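Local coordinates for putative uncharacterized protein (Toxoplasma gondii, PDB 4FBD) that is of unknown function, a conserved hypothetical protein of the DUF3228 family that assembles as a pair of identical subunits, at residues P103-I108 with V226-T231; A110-L115 with R133-S138; P146-D151 with A188-Y193. All blocks are in the same frame, centred on the assembly; numbering follows the deposited sequence.

Interaction 1: residues P103-I108 with V226-T231; sequences PGSLPI and VAYWKT
S105 is the first residue of P103-I108 to meet V226-T231. Its CB comes up to the edge of the W229 indole, near the ring plane, 4.1 Å from CZ3. Its chi1 of 58° sets OG between the backbone N and the carbonyl carbon. OG lies near the phenol of Y228, and a water spans the gap: the water is 2.5 Å from S105 OG and donates to Y228 OH at 2.9 Å. The same phenol oxygen is hydrogen-bonded to E191, which helps to fix the ring. The Y228 ring also meets the indole face of W229, with Y228 CD2 3.6 Å above its plane. L106 turns its side chain to the other side of the strand, onto F135, Y139 and L144. P107 contributes its backbone more than its ring: CA makes a CA-H...O contact of 3.3 Å with T231 O, a weaker addition to the main hold on that oxygen. The main hold comes from the next residue, since I108 N donates to T231 O at 2.8 Å in a nearly straight bond (167°), the donor standing well above the carbonyl plane. The I108 side chain lies against the K230-T231 backbone; its CD1 is 3.6 Å from K230 O and 3.7 Å from T231 C. Strand 105-107 is an outermost strand of a four-stranded mixed sheet, antiparallel to strand 232-235, with backbone bonds pairing G104 with V235 and L106 with A233. The contact therefore lies between strand 105-107 and the chain that leads from helix 219-229 to strand 232-235, with strand 130-135 beyond touching I108, and Y120 of the second subunit packing on W229 and K230.

Interaction 2: residues A110-L115 with R133-S138; sequences ADNEHL and RWFPMS
L115 and F135 bring the two backbones nearest, their CA atoms 6.4 Å apart. A110-L115 is a loop whose last three residues have helical backbone angles without regular helical bonding, tightened by a bond from L115 N to N112 O. R133-S138 leads from strand 130-135 through P136, at the N-cap position, into helix 137-140. The backbone approach is made by L115 O, which lies 3.3 Å from P136 CD, a van der Waals contact at the proline ring. F135 carries most of the side-chain contact. With CG beside the backbone N, the ring reaches into the curve of the loop and presents an edge: N112 O lies in the ring plane, 3.4 Å from CE1, while L115 CB meets the same rim at CD1, 4.3 Å away. The segments thus join the connection between strands 105-107 and 117-121 to the point where strand 130-135 leads into helix 137-140; in the four-stranded mixed sheet, strand 130-135 lies between 117-121 and 232-235. The N112 and F135 side chains cross at about a right angle, the amide plane 57° from the ring plane, and F135 CZ is 3.5 Å from both N112 OD1 and N112 ND2. A chi1 of 72° at N112 brings the amide to the phenylalanine. Both polar ends are hydrogen-bonded within the chain: OD1 accepts from T109 N, and ND2 donates to P107 O and is bonded to Y139 OH, so the buried amide is held in its rotation while its atoms touch the aromatic rim. The Y139 ring also meets F135. E113 turns away from this junction, and its carboxylate is hydrogen-bonded to S240 and S241 of the second subunit.

Interaction 3: residues P146-D151 with A188-Y193; sequences PAAFLD and AQNEKY
F149 and Q189 join the strands by a pair of backbone bonds, F149 N to Q189 O at 2.9 Å and Q189 N to F149 O at 3.0 Å. One residue earlier, A148 N donates to N190 OD1 at 2.7 Å, so the asparagine side chain prolongs the pairing past the strand end. A148 CB lies over one face of the F149 ring and K192 CG over the opposite one, both toward the rim; the lysine carbon makes a CH-pi contact, 4.1 Å from the centroid. This is the antiparallel pairing of strands 149-156 and 181-189, neighbours inside the five-stranded mixed sheet; F149 with Q189 is a hydrogen-bonded pair and L150 with A188 a non-hydrogen-bonded one. On the face of L150 and A188, L150 CD2 meets A188 CB at 4.0 Å, and A147 CB packs on the same alanine. Further out, Q189 extends beyond CG and its NE2 donates in the amide plane to E191 O, at 175°, and in a more bent bond to Y193 O, so the amide holds the E191-Y193 backbone around K192. Q189 OE1 reaches D151 OD2 through a water, while D151 OD1 is hydrogen-bonded to H92.

Interactions 1 and 2 serve the same four-stranded sheet and both border the second subunit, whereas interaction 3 belongs to the five-stranded sheet and meets no other chain of the assembly. Interaction 2 is buried and rests on an aromatic edge and van der Waals contact; interactions 1 and 3 are partly buried and use backbone bonds and water bridges, interaction 3 through a beta pairing between neighbouring strands. R133 NH2, hydrogen-bonded to W229 O, ties interaction 2 to interaction 1, and further side-chain hydrogen bonds link interaction 1 to both of the others. Interactions 2 and 3 stay about 12 Å apart at their nearest atoms.

Interaction 1: residues P103-I108 with V226-T231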
loop_
_atom_site.group_PDB
_atom_site.type_symbol
_atom_site.label_atom_id
_atom_site.label_comp_id
_atom_site.label_asym_id
_atom_site.label_seq_id
_atom_site.Cartn_x
_atom_site.Cartn_y
_atom_site.Cartn_z
ATOM N N PRO A 103 -6.475 -2.445 21.811
ATOM C CA PRO A 103 -5.969 -1.682 20.694
ATOM C C PRO A 103 -6.539 -2.184 19.361
ATOM O O PRO A 103 -7.118 -3.258 19.299
ATOM C CB PRO A 103 -4.475 -1.953 20.753
ATOM C CG PRO A 103 -4.357 -3.241 21.361
ATOM C CD PRO A 103 -5.438 -3.307 22.373
ATOM N N GLY A 104 -6.310 -1.417 18.302
ATOM C CA GLY A 104 -6.826 -1.720 16.958
ATOM C C GLY A 104 -5.828 -2.478 16.134
ATOM O O GLY A 104 -6.104 -2.821 14.998
ATOM N N SER A 105 -4.663 -2.766 16.706
ATOM C CA SER A 105 -3.632 -3.478 15.978
ATOM C C SER A 105 -2.665 -4.246 16.890
ATOM O O SER A 105 -2.665 -4.075 18.099
ATOM C CB SER A 105 -2.872 -2.473 15.147
ATOM O OG SER A 105 -2.345 -1.496 15.986
ATOM N N LEU A 106 -1.856 -5.112 16.276
ATOM C CA LEU A 106 -0.883 -5.943 16.975
ATOM C C LEU A 106 0.483 -5.861 16.304
ATOM O O LEU A 106 0.575 -5.554 15.113
ATOM C CB LEU A 106 -1.318 -7.419 16.976
ATOM C CG LEU A 106 -2.536 -7.802 17.815
ATOM C CD1 LEU A 106 -3.145 -9.086 17.314
ATOM C CD2 LEU A 106 -2.178 -7.901 19.298
ATOM N N PRO A 107 1.538 -6.145 17.069
ATOM C CA PRO A 107 2.880 -6.159 16.531
ATOM C C PRO A 107 3.093 -7.391 15.669
ATOM O O PRO A 107 2.516 -8.454 15.936
ATOM C CB PRO A 107 3.799 -6.217 17.767
ATOM C CG PRO A 107 2.921 -6.478 18.955
ATOM C CD PRO A 107 1.498 -6.208 18.552
ATOM N N ILE A 108 3.887 -7.240 14.627
ATOM C CA ILE A 108 4.191 -8.363 13.764
ATOM C C ILE A 108 5.489 -8.922 14.278
ATOM O O ILE A 108 6.454 -8.186 14.351
ATOM C CB ILE A 108 4.353 -7.904 12.313
ATOM C CG1 ILE A 108 3.042 -7.289 11.815
ATOM C CG2 ILE A 108 4.691 -9.080 11.432
ATOM C CD1 ILE A 108 3.222 -6.380 10.620
ATOM N N VAL A 226 5.250 4.342 7.145
ATOM C CA VAL A 226 5.737 3.019 6.733
ATOM C C VAL A 226 6.530 2.314 7.858
ATOM O O VAL A 226 6.348 1.116 8.099
ATOM C CB VAL A 226 6.616 3.120 5.530
ATOM C CG1 VAL A 226 7.390 1.771 5.310
ATOM C CG2 VAL A 226 5.766 3.528 4.304
ATOM N N ALA A 227 7.419 3.042 8.527
ATOM C CA ALA A 227 8.210 2.442 9.643
ATOM C C ALA A 227 7.312 1.837 10.700
ATOM O O ALA A 227 7.610 0.785 11.229
ATOM C CB ALA A 227 9.097 3.468 10.298
ATOM N N TYR A 228 6.210 2.498 11.004
ATOM C CA TYR A 228 5.294 1.957 12.002
ATOM C C TYR A 228 4.581 0.724 11.478
ATOM O O TYR A 228 4.574 -0.313 12.143
ATOM C CB TYR A 228 4.232 2.976 12.466
ATOM C CG TYR A 228 3.421 2.414 13.627
ATOM C CD1 TYR A 228 3.877 2.522 14.931
ATOM C CD2 TYR A 228 2.258 1.746 13.423
ATOM C CE1 TYR A 228 3.176 1.991 15.987
ATOM C CE2 TYR A 228 1.530 1.208 14.498
ATOM C CZ TYR A 228 2.006 1.344 15.779
ATOM O OH TYR A 228 1.340 0.807 16.859
ATOM N N TRP A 229 4.027 0.833 10.268
ATOM C CA TRP A 229 3.205 -0.227 9.707
ATOM C C TRP A 229 3.963 -1.438 9.196
ATOM O O TRP A 229 3.353 -2.475 8.967
ATOM C CB TRP A 229 2.138 0.340 8.743
ATOM C CG TRP A 229 1.179 1.202 9.535
ATOM C CD1 TRP A 229 1.139 2.551 9.569
ATOM C CD2 TRP A 229 0.186 0.754 10.478
ATOM N NE1 TRP A 229 0.162 2.987 10.448
ATOM C CE2 TRP A 229 -0.428 1.901 11.023
ATOM C CE3 TRP A 229 -0.248 -0.500 10.902
ATOM C CZ2 TRP A 229 -1.458 1.831 11.964
ATOM C CZ3 TRP A 229 -1.257 -0.575 11.850
ATOM C CH2 TRP A 229 -1.862 0.598 12.367
ATOM N N LYS A 230 5.294 -1.346 9.114
ATOM C CA LYS A 230 6.077 -2.512 8.764
ATOM C C LYS A 230 6.073 -3.510 9.915
ATOM O O LYS A 230 6.309 -4.697 9.685
ATOM C CB LYS A 230 7.577 -2.215 8.480
ATOM C CG LYS A 230 7.843 -1.103 7.563
ATOM C CD LYS A 230 9.101 -1.214 6.750
ATOM C CE LYS A 230 10.354 -1.584 7.486
ATOM N NZ LYS A 230 11.553 -1.323 6.548
ATOM N N THR A 231 5.858 -3.041 11.149
ATOM C CA THR A 231 5.953 -3.933 12.307
ATOM C C THR A 231 4.654 -4.083 13.157
ATOM O O THR A 231 4.667 -4.615 14.271
ATOM C CB THR A 231 7.123 -3.485 13.179
ATOM O OG1 THR A 231 6.911 -2.130 13.601
ATOM C CG2 THR A 231 8.488 -3.523 12.380
HETATM O O HOH W 1 -0.034 -1.748 17.029
#

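Interaction 2: residues A110-L115 with R133-S138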
loop_
_atom_site.group_PDB
_atom_site.type_symbol
_atom_site.label_atom_id
_atom_site.label_comp_id
_atom_site.label_asym_id
_atom_site.label_seq_id
_atom_site.Cartn_x
_atom_site.Cartn_y
_atom_site.Cartn_z
ATOM N N ALA A 110 8.285 -12.593 14.487
ATOM C CA ALA A 110 8.706 -13.733 13.677
ATOM C C ALA A 110 7.737 -14.906 13.896
ATOM O O ALA A 110 7.515 -15.690 12.993
ATOM C CB ALA A 110 10.167 -14.164 13.998
ATOM N N ASP A 111 7.152 -15.006 15.086
ATOM C CA ASP A 111 6.249 -16.091 15.373
ATOM C C ASP A 111 4.833 -15.908 14.842
ATOM O O ASP A 111 4.141 -16.911 14.617
ATOM C CB ASP A 111 6.206 -16.369 16.888
ATOM C CG ASP A 111 7.496 -17.032 17.401
ATOM O OD1 ASP A 111 8.430 -17.261 16.590
ATOM O OD2 ASP A 111 7.583 -17.320 18.607
ATOM N N ASN A 112 4.379 -14.672 14.621
ATOM C CA ASN A 112 3.019 -14.491 14.120
ATOM C C ASN A 112 2.888 -13.984 12.685
ATOM O O ASN A 112 1.799 -13.906 12.165
ATOM C CB ASN A 112 2.241 -13.586 15.041
ATOM C CG ASN A 112 2.677 -12.164 14.962
ATOM O OD1 ASN A 112 3.374 -11.761 14.033
ATOM N ND2 ASN A 112 2.259 -11.381 15.927
ATOM N N GLU A 113 3.999 -13.677 12.037
ATOM C CA GLU A 113 3.976 -13.118 10.698
ATOM C C GLU A 113 3.163 -13.930 9.683
ATOM O O GLU A 113 2.430 -13.368 8.832
ATOM C CB GLU A 113 5.409 -12.974 10.189
ATOM C CG GLU A 113 5.460 -12.295 8.841
ATOM C CD GLU A 113 6.854 -12.239 8.253
ATOM O OE1 GLU A 113 7.766 -12.910 8.789
ATOM O OE2 GLU A 113 7.008 -11.528 7.242
ATOM N N HIS A 114 3.290 -15.249 9.753
ATOM C CA HIS A 114 2.588 -16.109 8.818
ATOM C C HIS A 114 1.053 -16.139 8.994
ATOM O O HIS A 114 0.328 -16.636 8.114
ATOM C CB HIS A 114 3.170 -17.521 8.876
ATOM C CG HIS A 114 2.887 -18.253 10.154
ATOM N ND1 HIS A 114 3.503 -17.935 11.345
ATOM C CD2 HIS A 114 2.092 -19.322 10.416
ATOM C CE1 HIS A 114 3.097 -18.773 12.291
ATOM N NE2 HIS A 114 2.239 -19.623 11.756
ATOM N N LEU A 115 0.569 -15.590 10.104
ATOM C CA LEU A 115 -0.857 -15.534 10.405
ATOM C C LEU A 115 -1.575 -14.368 9.729
ATOM O O LEU A 115 -2.798 -14.340 9.684
ATOM C CB LEU A 115 -1.052 -15.441 11.916
ATOM C CG LEU A 115 -0.529 -16.644 12.694
ATOM C CD1 LEU A 115 -0.786 -16.448 14.207
ATOM C CD2 LEU A 115 -1.210 -17.974 12.132
ATOM N N ARG A 133 -3.341 -5.368 4.867
ATOM C CA ARG A 133 -3.013 -6.609 5.573
ATOM C C ARG A 133 -3.506 -6.531 6.994
ATOM O O ARG A 133 -3.562 -5.445 7.605
ATOM C CB ARG A 133 -1.535 -6.909 5.544
ATOM C CG ARG A 133 -0.631 -5.969 6.262
ATOM C CD ARG A 133 0.776 -6.467 6.152
ATOM N NE ARG A 133 1.728 -5.589 6.831
ATOM C CZ ARG A 133 3.034 -5.811 6.899
ATOM N NH1 ARG A 133 3.563 -6.878 6.358
ATOM N NH2 ARG A 133 3.820 -4.949 7.533
ATOM N N TRP A 134 -3.828 -7.679 7.545
ATOM C CA TRP A 134 -4.357 -7.726 8.884
ATOM C C TRP A 134 -4.193 -9.084 9.542
ATOM O O TRP A 134 -3.949 -10.078 8.885
ATOM C CB TRP A 134 -5.849 -7.407 8.824
ATOM C CG TRP A 134 -6.600 -8.439 8.028
ATOM C CD1 TRP A 134 -7.127 -9.585 8.506
ATOM C CD2 TRP A 134 -6.869 -8.438 6.615
ATOM N NE1 TRP A 134 -7.722 -10.301 7.497
ATOM C CE2 TRP A 134 -7.581 -9.619 6.325
ATOM C CE3 TRP A 134 -6.596 -7.551 5.579
ATOM C CZ2 TRP A 134 -8.008 -9.946 5.042
ATOM C CZ3 TRP A 134 -7.039 -7.871 4.286
ATOM C CH2 TRP A 134 -7.727 -9.056 4.036
ATOM N N PHE A 135 -4.339 -9.098 10.855
ATOM C CA PHE A 135 -4.381 -10.337 11.635
ATOM C C PHE A 135 -5.854 -10.637 11.830
ATOM O O PHE A 135 -6.615 -9.788 12.290
ATOM C CB PHE A 135 -3.785 -10.184 13.033
ATOM C CG PHE A 135 -2.309 -10.125 13.061
ATOM C CD1 PHE A 135 -1.570 -11.229 12.783
ATOM C CD2 PHE A 135 -1.657 -8.973 13.439
ATOM C CE1 PHE A 135 -0.179 -11.196 12.819
ATOM C CE2 PHE A 135 -0.289 -8.935 13.500
ATOM C CZ PHE A 135 0.460 -10.046 13.181
ATOM N N PRO A 136 -6.260 -11.849 11.501
ATOM C CA PRO A 136 -7.635 -12.218 11.708
ATOM C C PRO A 136 -7.912 -12.510 13.169
ATOM O O PRO A 136 -6.978 -12.656 13.964
ATOM C CB PRO A 136 -7.820 -13.463 10.848
ATOM C CG PRO A 136 -6.506 -13.846 10.350
ATOM C CD PRO A 136 -5.502 -12.820 10.705
ATOM N N MET A 137 -9.194 -12.600 13.512
ATOM C CA MET A 137 -9.608 -12.829 14.894
ATOM C C MET A 137 -9.210 -14.185 15.461
ATOM O O MET A 137 -9.018 -14.302 16.675
ATOM C CB MET A 137 -11.113 -12.611 15.041
ATOM C CG MET A 137 -11.513 -11.154 14.854
ATOM S SD MET A 137 -10.706 -10.089 16.055
ATOM C CE MET A 137 -11.519 -10.617 17.560
ATOM N N SER A 138 -9.058 -15.196 14.605
ATOM C CA SER A 138 -8.651 -16.516 15.079
ATOM C C SER A 138 -7.328 -16.415 15.836
ATOM O O SER A 138 -7.059 -17.220 16.739
ATOM C CB SER A 138 -8.555 -17.525 13.927
ATOM O OG SER A 138 -7.662 -17.068 12.935
#

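Interaction 3: residues P146-D151 with A188-Y193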
loop_
_atom_site.group_PDB
_atom_site.type_symbol
_atom_site.label_atom_id
_atom_site.label_comp_id
_atom_site.label_asym_id
_atom_site.label_seq_id
_atom_site.Cartn_x
_atom_site.Cartn_y
_atom_site.Cartn_z
ATOM N N PRO A 146 -5.424 -5.261 26.981
ATOM C CA PRO A 146 -5.681 -3.851 27.224
ATOM C C PRO A 146 -4.476 -3.022 26.898
ATOM O O PRO A 146 -3.380 -3.363 27.300
ATOM C CB PRO A 146 -5.962 -3.805 28.727
ATOM C CG PRO A 146 -6.654 -5.078 28.977
ATOM C CD PRO A 146 -5.994 -6.096 28.054
ATOM N N ALA A 147 -4.691 -1.947 26.158
ATOM C CA ALA A 147 -3.614 -1.023 25.779
ATOM C C ALA A 147 -3.174 -0.219 26.964
ATOM O O ALA A 147 -3.927 0.002 27.890
ATOM C CB ALA A 147 -4.091 -0.081 24.681
ATOM N N ALA A 148 -1.949 0.257 26.898
ATOM C CA ALA A 148 -1.372 1.072 27.926
ATOM C C ALA A 148 -2.099 2.418 28.119
ATOM O O ALA A 148 -2.266 2.899 29.261
ATOM C CB ALA A 148 0.075 1.300 27.592
ATOM N N PHE A 149 -2.579 3.001 27.022
ATOM C CA PHE A 149 -3.189 4.325 27.084
ATOM C C PHE A 149 -4.420 4.520 26.237
ATOM O O PHE A 149 -4.754 3.699 25.405
ATOM C CB PHE A 149 -2.188 5.369 26.568
ATOM C CG PHE A 149 -0.847 5.307 27.225
ATOM C CD1 PHE A 149 -0.669 5.791 28.511
ATOM C CD2 PHE A 149 0.256 4.808 26.533
ATOM C CE1 PHE A 149 0.589 5.736 29.121
ATOM C CE2 PHE A 149 1.511 4.747 27.135
ATOM C CZ PHE A 149 1.681 5.209 28.420
ATOM N N LEU A 150 -5.092 5.641 26.492
ATOM C CA LEU A 150 -6.201 6.107 25.698
ATOM C C LEU A 150 -5.798 7.482 25.167
ATOM O O LEU A 150 -5.387 8.355 25.945
ATOM C CB LEU A 150 -7.478 6.240 26.529
ATOM C CG LEU A 150 -7.971 4.947 27.171
ATOM C CD1 LEU A 150 -9.129 5.229 28.083
ATOM C CD2 LEU A 150 -8.313 3.906 26.085
ATOM N N ASP A 151 -5.864 7.655 23.849
ATOM C CA ASP A 151 -5.596 8.927 23.225
ATOM C C ASP A 151 -6.996 9.504 23.169
ATOM O O ASP A 151 -7.872 8.952 22.482
ATOM C CB ASP A 151 -5.008 8.732 21.831
ATOM C CG ASP A 151 -4.458 10.022 21.213
ATOM O OD1 ASP A 151 -4.546 11.097 21.849
ATOM O OD2 ASP A 151 -3.905 9.942 20.072
ATOM N N ALA A 188 -7.576 3.411 21.969
ATOM C CA ALA A 188 -6.727 2.592 22.822
ATOM C C ALA A 188 -5.475 2.285 22.031
ATOM O O ALA A 188 -5.557 1.806 20.883
ATOM C CB ALA A 188 -7.412 1.311 23.225
ATOM N N GLN A 189 -4.320 2.568 22.632
ATOM C CA GLN A 189 -3.057 2.316 21.987
ATOM C C GLN A 189 -1.950 2.232 23.036
ATOM O O GLN A 189 -2.136 2.627 24.184
ATOM C CB GLN A 189 -2.771 3.396 20.945
ATOM C CG GLN A 189 -2.689 4.823 21.500
ATOM C CD GLN A 189 -2.466 5.839 20.424
ATOM O OE1 GLN A 189 -3.307 5.993 19.549
ATOM N NE2 GLN A 189 -1.328 6.572 20.484
ATOM N N ASN A 190 -0.814 1.671 22.652
ATOM C CA ASN A 190 0.295 1.491 23.574
ATOM C C ASN A 190 1.327 2.557 23.414
ATOM O O ASN A 190 2.213 2.649 24.207
ATOM C CB ASN A 190 0.917 0.103 23.370
ATOM C CG ASN A 190 -0.046 -1.007 23.771
ATOM O OD1 ASN A 190 -0.578 -0.996 24.875
ATOM N ND2 ASN A 190 -0.257 -1.973 22.891
ATOM N N GLU A 191 1.204 3.379 22.384
ATOM C CA GLU A 191 2.153 4.437 22.163
ATOM C C GLU A 191 1.600 5.784 22.674
ATOM O O GLU A 191 0.389 6.048 22.596
ATOM C CB GLU A 191 2.481 4.553 20.678
ATOM C CG GLU A 191 3.021 3.270 20.021
ATOM C CD GLU A 191 1.945 2.291 19.605
ATOM O OE1 GLU A 191 0.745 2.646 19.578
ATOM O OE2 GLU A 191 2.311 1.166 19.270
ATOM N N LYS A 192 2.504 6.601 23.200
ATOM C CA LYS A 192 2.228 7.954 23.714
ATOM C C LYS A 192 2.411 9.009 22.615
ATOM O O LYS A 192 2.958 10.060 22.867
ATOM C CB LYS A 192 3.186 8.279 24.877
ATOM C CG LYS A 192 2.630 8.381 26.311
ATOM C CD LYS A 192 2.111 9.822 26.603
ATOM C CE LYS A 192 2.072 10.189 28.115
ATOM N NZ LYS A 192 1.166 9.342 28.942
ATOM N N TYR A 193 1.989 8.706 21.388
ATOM C CA TYR A 193 2.043 9.669 20.296
ATOM C C TYR A 193 0.952 9.314 19.281
ATOM O O TYR A 193 0.389 8.221 19.334
ATOM C CB TYR A 193 3.461 9.781 19.684
ATOM C CG TYR A 193 3.998 8.510 19.074
ATOM C CD1 TYR A 193 4.697 7.572 19.848
ATOM C CD2 TYR A 193 3.812 8.236 17.731
ATOM C CE1 TYR A 193 5.176 6.386 19.291
ATOM C CE2 TYR A 193 4.291 7.044 17.160
ATOM C CZ TYR A 193 4.971 6.137 17.943
ATOM O OH TYR A 193 5.450 4.990 17.373
HETATM O O HOH W 2 -2.240 -4.050 24.344
HETATM O O HOH W 3 -3.281 8.149 18.031
#